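PDB 5NGG: Blr6230 protein from Bradyrhizobium diazoefficiens USDA 110, which probably hydrolyses beta-lactam antibiotics, as a zinc-dependent metallo-beta-lactamase of subclass B3. Local coordinates for residues 42-45 with 46-49; 78-81 with 82-86; 213-216 with 217-221. All coordinates share one frame; numbering follows the deposited sequence.

Contact 1. Residues 42-45 with 46-49; sequences QLID and NIYY
Tyr-48 and Gln-42 carry the side-chain contact on one face of this hairpin. From its CB onward the glutamine runs along the CD2-CE2 side of the tyrosine ring, with both CB and CG 3.6 Å from Tyr-48 CE2, while the ring plane and the terminal amide lie only 9° apart. CG stands anti to the backbone N (chi1 -176°) and the chain beyond it stays extended, which carries the amide past the ring to the turn. There Gln-42 NE2 donates to Asp-45 O over 2.8 Å in an almost straight bond of 172°, with the acceptor close to the amide plane. Edge-to-face contact with Phe-89 gives the Tyr-48 ring a further neighbour.

Backbone bonds fix the register. Ile-47 O receives Leu-43 N at 2.9 Å and, more weakly, Ile-44 N at 3.3 Å; two successive residues facing one make this a classic beta bulge. Ile-47 N returns a bond of 2.9 Å to Ile-44 O and closes the type II' turn from Ile-44 to Ile-47. Strands 41-44 and 47-49 thus form a tight hairpin at the edge of the seven-stranded mixed sheet.

Apolar contacts occupy the other face. Ile-44 CG2 and Ile-47 CD1 approach to 4.1 Å, their side chains side by side and pointing the same way, and both residues rest on Val-188 of strand 182-190. Ile-47 also touches Val-197 and Phe-199 of strand 193-199.

At the turn, the polar ends of Asp-45 and Asn-46 engage different strands: Asp-45 OD2 hydrogen-bonds to Lys-189 N, whereas Asn-46 ND2 binds Lys-61 O.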
loop_
_atom_site.group_PDB
_atom_site.type_symbol
_atom_site.label_atom_id
_atom_site.label_comp_id
_atom_site.label_asym_id
_atom_site.label_seq_id
_atom_site.Cartn_x
_atom_site.Cartn_y
_atom_site.Cartn_z
ATOM N N GLN A 42 3.682 -3.860 17.199
ATOM C CA GLN A 42 4.910 -3.141 16.825
ATOM C C GLN A 42 5.723 -4.049 15.901
ATOM O O GLN A 42 6.159 -5.129 16.316
ATOM C CB GLN A 42 5.719 -2.778 18.085
ATOM C CG GLN A 42 6.951 -1.940 17.763
ATOM C CD GLN A 42 7.797 -1.652 18.984
ATOM O OE1 GLN A 42 7.612 -2.252 20.043
ATOM N NE2 GLN A 42 8.743 -0.751 18.838
ATOM N N LEU A 43 5.925 -3.626 14.660
ATOM C CA LEU A 43 6.562 -4.433 13.634
ATOM C C LEU A 43 8.092 -4.258 13.667
ATOM O O LEU A 43 8.832 -5.245 13.789
ATOM C CB LEU A 43 5.896 -4.106 12.288
ATOM C CG LEU A 43 6.269 -4.987 11.119
ATOM C CD1 LEU A 43 5.149 -4.961 10.056
ATOM C CD2 LEU A 43 7.594 -4.557 10.481
ATOM N N ILE A 44 8.575 -3.022 13.528
ATOM C CA ILE A 44 10.006 -2.717 13.705
ATOM C C ILE A 44 10.115 -1.249 14.096
ATOM O O ILE A 44 9.490 -0.394 13.500
ATOM C CB ILE A 44 10.850 -3.038 12.448
ATOM C CG1 ILE A 44 12.346 -2.900 12.769
ATOM C CG2 ILE A 44 10.431 -2.202 11.223
ATOM C CD1 ILE A 44 13.254 -3.536 11.721
ATOM N N ASP A 45 10.863 -0.986 15.159
ATOM C CA ASP A 45 11.145 0.374 15.627
ATOM C C ASP A 45 9.808 1.140 15.739
ATOM O O ASP A 45 8.935 0.718 16.508
ATOM C CB ASP A 45 12.197 1.024 14.730
ATOM C CG ASP A 45 12.827 2.274 15.326
ATOM O OD1 ASP A 45 12.528 2.652 16.491
ATOM O OD2 ASP A 45 13.648 2.891 14.596
ATOM N N ASN A 46 9.647 2.247 15.011
ATOM C CA ASN A 46 8.472 3.102 15.124
ATOM C C ASN A 46 7.365 2.799 14.113
ATOM O O ASN A 46 6.481 3.617 13.931
ATOM C CB ASN A 46 8.875 4.578 15.087
ATOM C CG ASN A 46 9.577 5.015 13.825
ATOM O OD1 ASN A 46 10.302 4.240 13.187
ATOM N ND2 ASN A 46 9.435 6.296 13.506
ATOM N N ILE A 47 7.396 1.614 13.504
ATOM C CA ILE A 47 6.389 1.144 12.547
ATOM C C ILE A 47 5.507 0.097 13.235
ATOM O O ILE A 47 6.017 -0.927 13.714
ATOM C CB ILE A 47 7.005 0.551 11.270
ATOM C CG1 ILE A 47 7.893 1.559 10.546
ATOM C CG2 ILE A 47 5.894 0.036 10.355
ATOM C CD1 ILE A 47 8.685 0.985 9.404
ATOM N N TYR A 48 4.198 0.358 13.221
ATOM C CA TYR A 48 3.211 -0.483 13.901
ATOM C C TYR A 48 2.170 -0.947 12.873
ATOM O O TYR A 48 1.686 -0.144 12.065
ATOM C CB TYR A 48 2.484 0.284 15.021
ATOM C CG TYR A 48 3.404 0.769 16.122
ATOM C CD1 TYR A 48 4.240 1.865 15.933
ATOM C CD2 TYR A 48 3.475 0.097 17.348
ATOM C CE1 TYR A 48 5.117 2.284 16.922
ATOM C CE2 TYR A 48 4.341 0.523 18.348
ATOM C CZ TYR A 48 5.152 1.611 18.133
ATOM O OH TYR A 48 6.032 2.026 19.119
ATOM N N TYR A 49 1.816 -2.231 12.920
ATOM C CA TYR A 49 0.775 -2.796 12.049
ATOM C C TYR A 49 -0.576 -2.627 12.720
ATOM O O TYR A 49 -0.739 -3.045 13.865
ATOM C CB TYR A 49 1.060 -4.291 11.810
ATOM C CG TYR A 49 0.160 -4.920 10.777
ATOM C CD1 TYR A 49 -1.115 -5.390 11.109
ATOM C CD2 TYR A 49 0.567 -5.047 9.465
ATOM C CE1 TYR A 49 -1.966 -5.954 10.159
ATOM C CE2 TYR A 49 -0.280 -5.625 8.507
ATOM C CZ TYR A 49 -1.543 -6.063 8.841
ATOM O OH TYR A 49 -2.309 -6.602 7.836
#

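Contact 2. Residues 78-81 with 82-86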
loop_
_atom_site.group_PDB
_atom_site.type_symbol
_atom_site.label_atom_id
_atom_site.label_comp_id
_atom_site.label_asym_id
_atom_site.label_seq_id
_atom_site.Cartn_x
_atom_site.Cartn_y
_atom_site.Cartn_z
ATOM N N GLY A 78 -13.775 1.980 11.156
ATOM C CA GLY A 78 -13.909 1.838 12.589
ATOM C C GLY A 78 -12.959 0.828 13.194
ATOM O O GLY A 78 -12.415 1.058 14.254
ATOM N N MET A 79 -12.782 -0.303 12.519
ATOM C CA MET A 79 -11.829 -1.324 12.921
ATOM C C MET A 79 -10.395 -0.775 12.967
ATOM O O MET A 79 -9.651 -1.030 13.898
ATOM C CB MET A 79 -11.890 -2.546 12.009
ATOM C CG MET A 79 -10.824 -3.569 12.324
ATOM S SD MET A 79 -10.910 -5.021 11.275
ATOM C CE MET A 79 -12.266 -5.884 12.051
ATOM N N ILE A 80 -9.988 -0.061 11.926
ATOM C CA ILE A 80 -8.659 0.526 11.904
ATOM C C ILE A 80 -8.485 1.494 13.074
ATOM O O ILE A 80 -7.468 1.452 13.766
ATOM C CB ILE A 80 -8.379 1.220 10.549
ATOM C CG1 ILE A 80 -8.503 0.256 9.347
ATOM C CG2 ILE A 80 -7.009 1.878 10.560
ATOM C CD1 ILE A 80 -7.750 -1.056 9.436
ATOM N N LYS A 81 -9.469 2.362 13.292
ATOM C CA LYS A 81 -9.385 3.324 14.388
ATOM C C LYS A 81 -9.283 2.582 15.730
ATOM O O LYS A 81 -8.527 2.994 16.634
ATOM C CB LYS A 81 -10.580 4.295 14.332
ATOM C CG LYS A 81 -10.510 5.287 13.175
ATOM C CD LYS A 81 -11.444 6.478 13.298
ATOM C CE LYS A 81 -12.868 6.116 13.025
ATOM N NZ LYS A 81 -13.738 7.329 13.003
ATOM N N ASP A 82 -10.034 1.486 15.856
ATOM C CA ASP A 82 -9.975 0.645 17.051
ATOM C C ASP A 82 -8.583 0.036 17.265
ATOM O O ASP A 82 -8.073 0.051 18.401
ATOM C CB ASP A 82 -11.056 -0.446 17.006
ATOM C CG ASP A 82 -12.455 0.076 17.311
ATOM O OD1 ASP A 82 -12.606 1.220 17.789
ATOM O OD2 ASP A 82 -13.416 -0.684 17.074
ATOM N N ASN A 83 -7.976 -0.485 16.197
ATOM C CA ASN A 83 -6.623 -1.047 16.294
ATOM C C ASN A 83 -5.585 -0.012 16.751
ATOM O O ASN A 83 -4.676 -0.332 17.523
ATOM C CB ASN A 83 -6.214 -1.638 14.951
ATOM C CG ASN A 83 -6.970 -2.897 14.627
ATOM O OD1 ASN A 83 -7.568 -3.535 15.516
ATOM N ND2 ASN A 83 -6.964 -3.258 13.356
ATOM N N ILE A 84 -5.707 1.204 16.231
ATOM C CA ILE A 84 -4.836 2.317 16.633
ATOM C C ILE A 84 -4.945 2.522 18.136
ATOM O O ILE A 84 -3.934 2.635 18.839
ATOM C CB ILE A 84 -5.176 3.587 15.807
ATOM C CG1 ILE A 84 -4.760 3.355 14.343
ATOM C CG2 ILE A 84 -4.494 4.834 16.370
ATOM C CD1 ILE A 84 -5.253 4.394 13.366
ATOM N N ALA A 85 -6.178 2.567 18.631
ATOM C CA ALA A 85 -6.400 2.783 20.057
ATOM C C ALA A 85 -5.901 1.609 20.907
ATOM O O ALA A 85 -5.394 1.815 22.035
ATOM C CB ALA A 85 -7.871 3.034 20.308
ATOM N N LYS A 86 -6.023 0.386 20.379
ATOM C CA LYS A 86 -5.524 -0.813 21.083
ATOM C C LYS A 86 -4.023 -0.727 21.409
ATOM O O LYS A 86 -3.570 -1.283 22.421
ATOM C CB LYS A 86 -5.771 -2.110 20.297
ATOM C CG LYS A 86 -7.191 -2.638 20.316
ATOM C CD LYS A 86 -7.344 -3.866 19.415
ATOM C CE LYS A 86 -8.795 -4.295 19.301
HETATM O O HOH W 1 -13.818 2.822 16.103
#
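Gly-78 and Asp-82 meet through the first of four consecutive backbone bonds, Asp-82 N to Gly-78 O at 2.9 Å. Asn-83 N to Met-79 O (2.9 Å), Ile-84 N to Ile-80 O (3.0 Å) and Ala-85 N to Lys-81 O (3.1 Å) continue the i to i+4 ladder of an alpha helix.

Asp-82 has its CG anti to the carbonyl carbon (chi1 -76°), folding the carboxylate back beside the Gly-78 carbonyl. Two acceptors cannot bond directly, and in one of the two aspartate conformers a water mediates, donating to Gly-78 O over 2.9 Å as well as to Asp-82 OD1. This bridge may therefore be only partly populated.

Between the buried Ile-80 and Ile-84, CG2 of the first comes within 4.2 Å of CD1 of the second, a loose apolar contact one turn apart. Elsewhere on the helix, Met-79 and Asn-83 lie side by side and point the same way, with Met-79 CG 4.0 Å from Asn-83 ND2; that nitrogen hydrogen-bonds to Val-50 O, which ties the amide to the backbone just after strand 47-49.

Farther out, loop residues touch these groups: Thr-52 meets Met-79, Val-57 meets Ile-80, and Phe-89 meets Ile-84. Lys-81 turns its NZ to salt bridges with Glu-116 and Glu-112. All three residues ligate a zinc ion in another structure of this protein, although none is bound there in this model. The helix itself, 77-86, is the crossover of a beta-alpha-beta unit between the parallel strands 65-69 and 94-98.

Contact 3. Residues 213-216 with 217-221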
loop_
_atom_site.group_PDB
_atom_site.type_symbol
_atom_site.label_atom_id
_atom_site.label_comp_id
_atom_site.label_asym_id
_atom_site.label_seq_id
_atom_site.Cartn_x
_atom_site.Cartn_y
_atom_site.Cartn_z
ATOM N N GLN A 213 -8.429 -2.322 -24.268
ATOM C CA GLN A 213 -8.690 -0.985 -23.743
ATOM C C GLN A 213 -7.954 -0.929 -22.407
ATOM O O GLN A 213 -8.544 -1.192 -21.350
ATOM C CB GLN A 213 -10.196 -0.748 -23.569
ATOM C CG GLN A 213 -10.982 -0.736 -24.872
ATOM N N PRO A 214 -6.646 -0.636 -22.439
ATOM C CA PRO A 214 -5.904 -0.717 -21.189
ATOM C C PRO A 214 -6.454 0.231 -20.118
ATOM O O PRO A 214 -6.996 1.296 -20.425
ATOM C CB PRO A 214 -4.483 -0.337 -21.609
ATOM C CG PRO A 214 -4.407 -0.684 -23.075
ATOM C CD PRO A 214 -5.764 -0.322 -23.577
ATOM N N THR A 215 -6.320 -0.169 -18.860
ATOM C CA THR A 215 -6.824 0.587 -17.726
ATOM C C THR A 215 -6.348 2.032 -17.729
ATOM O O THR A 215 -7.113 2.933 -17.403
ATOM C CB THR A 215 -6.461 -0.164 -16.427
ATOM O OG1 THR A 215 -7.290 -1.323 -16.328
ATOM C CG2 THR A 215 -6.591 0.684 -15.185
ATOM N N TYR A 216 -5.091 2.241 -18.123
ATOM C CA TYR A 216 -4.610 3.579 -18.429
ATOM C C TYR A 216 -3.481 3.451 -19.450
ATOM O O TYR A 216 -2.885 2.362 -19.603
ATOM C CB TYR A 216 -4.182 4.335 -17.160
ATOM C CG TYR A 216 -2.925 3.849 -16.487
ATOM C CD1 TYR A 216 -1.682 4.332 -16.872
ATOM C CD2 TYR A 216 -2.974 2.912 -15.455
ATOM C CE1 TYR A 216 -0.521 3.906 -16.278
ATOM C CE2 TYR A 216 -1.801 2.474 -14.844
ATOM C CZ TYR A 216 -0.579 2.984 -15.264
ATOM O OH TYR A 216 0.581 2.590 -14.656
ATOM N N ALA A 217 -3.188 4.548 -20.144
ATOM C CA ALA A 217 -2.185 4.542 -21.202
ATOM C C ALA A 217 -0.784 4.363 -20.641
ATOM O O ALA A 217 -0.361 5.116 -19.767
ATOM C CB ALA A 217 -2.259 5.829 -22.017
ATOM N N GLY A 218 -0.058 3.392 -21.190
ATOM C CA GLY A 218 1.320 3.101 -20.789
ATOM C C GLY A 218 1.449 2.127 -19.628
ATOM O O GLY A 218 2.561 1.931 -19.115
ATOM N N ILE A 219 0.339 1.474 -19.258
ATOM C CA ILE A 219 0.338 0.587 -18.099
ATOM C C ILE A 219 1.364 -0.548 -18.199
ATOM O O ILE A 219 2.038 -0.856 -17.216
ATOM C CB ILE A 219 -1.087 0.074 -17.800
ATOM C CG1 ILE A 219 -1.128 -0.704 -16.490
ATOM C CG2 ILE A 219 -1.659 -0.773 -18.930
ATOM C CD1 ILE A 219 -2.542 -0.973 -16.009
ATOM N N VAL A 220 1.479 -1.190 -19.367
ATOM C CA VAL A 220 2.418 -2.292 -19.488
ATOM C C VAL A 220 3.869 -1.825 -19.214
ATOM O O VAL A 220 4.621 -2.458 -18.490
ATOM C CB VAL A 220 2.255 -3.014 -20.847
ATOM C CG1 VAL A 220 3.410 -3.986 -21.097
ATOM C CG2 VAL A 220 0.909 -3.733 -20.926
ATOM N N ASP A 221 4.270 -0.737 -19.872
ATOM C CA ASP A 221 5.595 -0.169 -19.679
ATOM C C ASP A 221 5.853 0.178 -18.219
ATOM O O ASP A 221 6.956 -0.083 -17.711
ATOM C CB ASP A 221 5.798 1.056 -20.583
ATOM C CG ASP A 221 5.992 0.700 -22.043
ATOM O OD1 ASP A 221 6.731 -0.252 -22.337
ATOM O OD2 ASP A 221 5.422 1.404 -22.886
#
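Tyr-216 lays its ring across Ile-219 where a type II beta turn, Tyr-216 to Ile-219, leads into helix 219-232. Gly-218 occupies the N-cap position, and its positive phi of 88° suits the third place of such a turn. The bond closing the turn, Ile-219 N to Tyr-216 O, is weak at 3.4 Å; most of the closely packed atoms belong to the side chains of Tyr-216 and Ile-219.

Starting at the tyrosine CB, the nearest atom is the amide nitrogen of Ala-217, next along the chain. CG then takes the position between the backbone N and the carbonyl carbon (chi1 70°), and this swings the ring back over the turn that follows. Along one side of the ring, CD1 lies 3.3 Å from Ala-217 O, with CE1 a little farther from the same oxygen. Along the other, CD2 and CE2 run past the isoleucine branch: CE2 is 3.6 Å from Ile-219 CG1 and 3.7 Å from Ile-219 CD1. One face of the ring is covered over its centre by Ile-219 CB in a CH-pi contact, 3.9 Å from the centroid and only 13° off the normal, and the two side chains cross at about a right angle. CZ reaches Ile-219 CA at 3.8 Å. Beyond it, the hydroxyl is hydrogen-bonded to Asp-222 OD2 in the first turn of the helix, so the ring is tied at its tip as well as packed on its face. Pro-175 and Pro-179 also touch this tyrosine.

Ile-219 also reaches the incoming loop: the same CD1 lies 4.0 Å from CB of Thr-215, whose OG1 is hydrogen-bonded to Arg-209 N, and CG2 meets Pro-214 CB at 3.9 Å.

How the contacts relate
The three contacts follow one another along the chain. Contacts 1 and 2 are neighbours, with centres about 15 Å and nearest atoms about 6 Å apart; both belong with the seven-stranded mixed sheet, the first as its edge hairpin and the second on the helix crossing between strands 65-69 and 94-98. Phe-89 touches both, through Tyr-48 and Ile-84. Contact 3 lies on the opposite side of the chain's centre, about 35 Å and 37 Å from the other two between centres, where the loop after strand 193-199 runs into helix 219-232. Contacts 1 and 3 thus probably flank the active site from different sides, Tyr-49 near His-242, Thr-215 near His-103 and Tyr-216 near His-177, all zinc ligands.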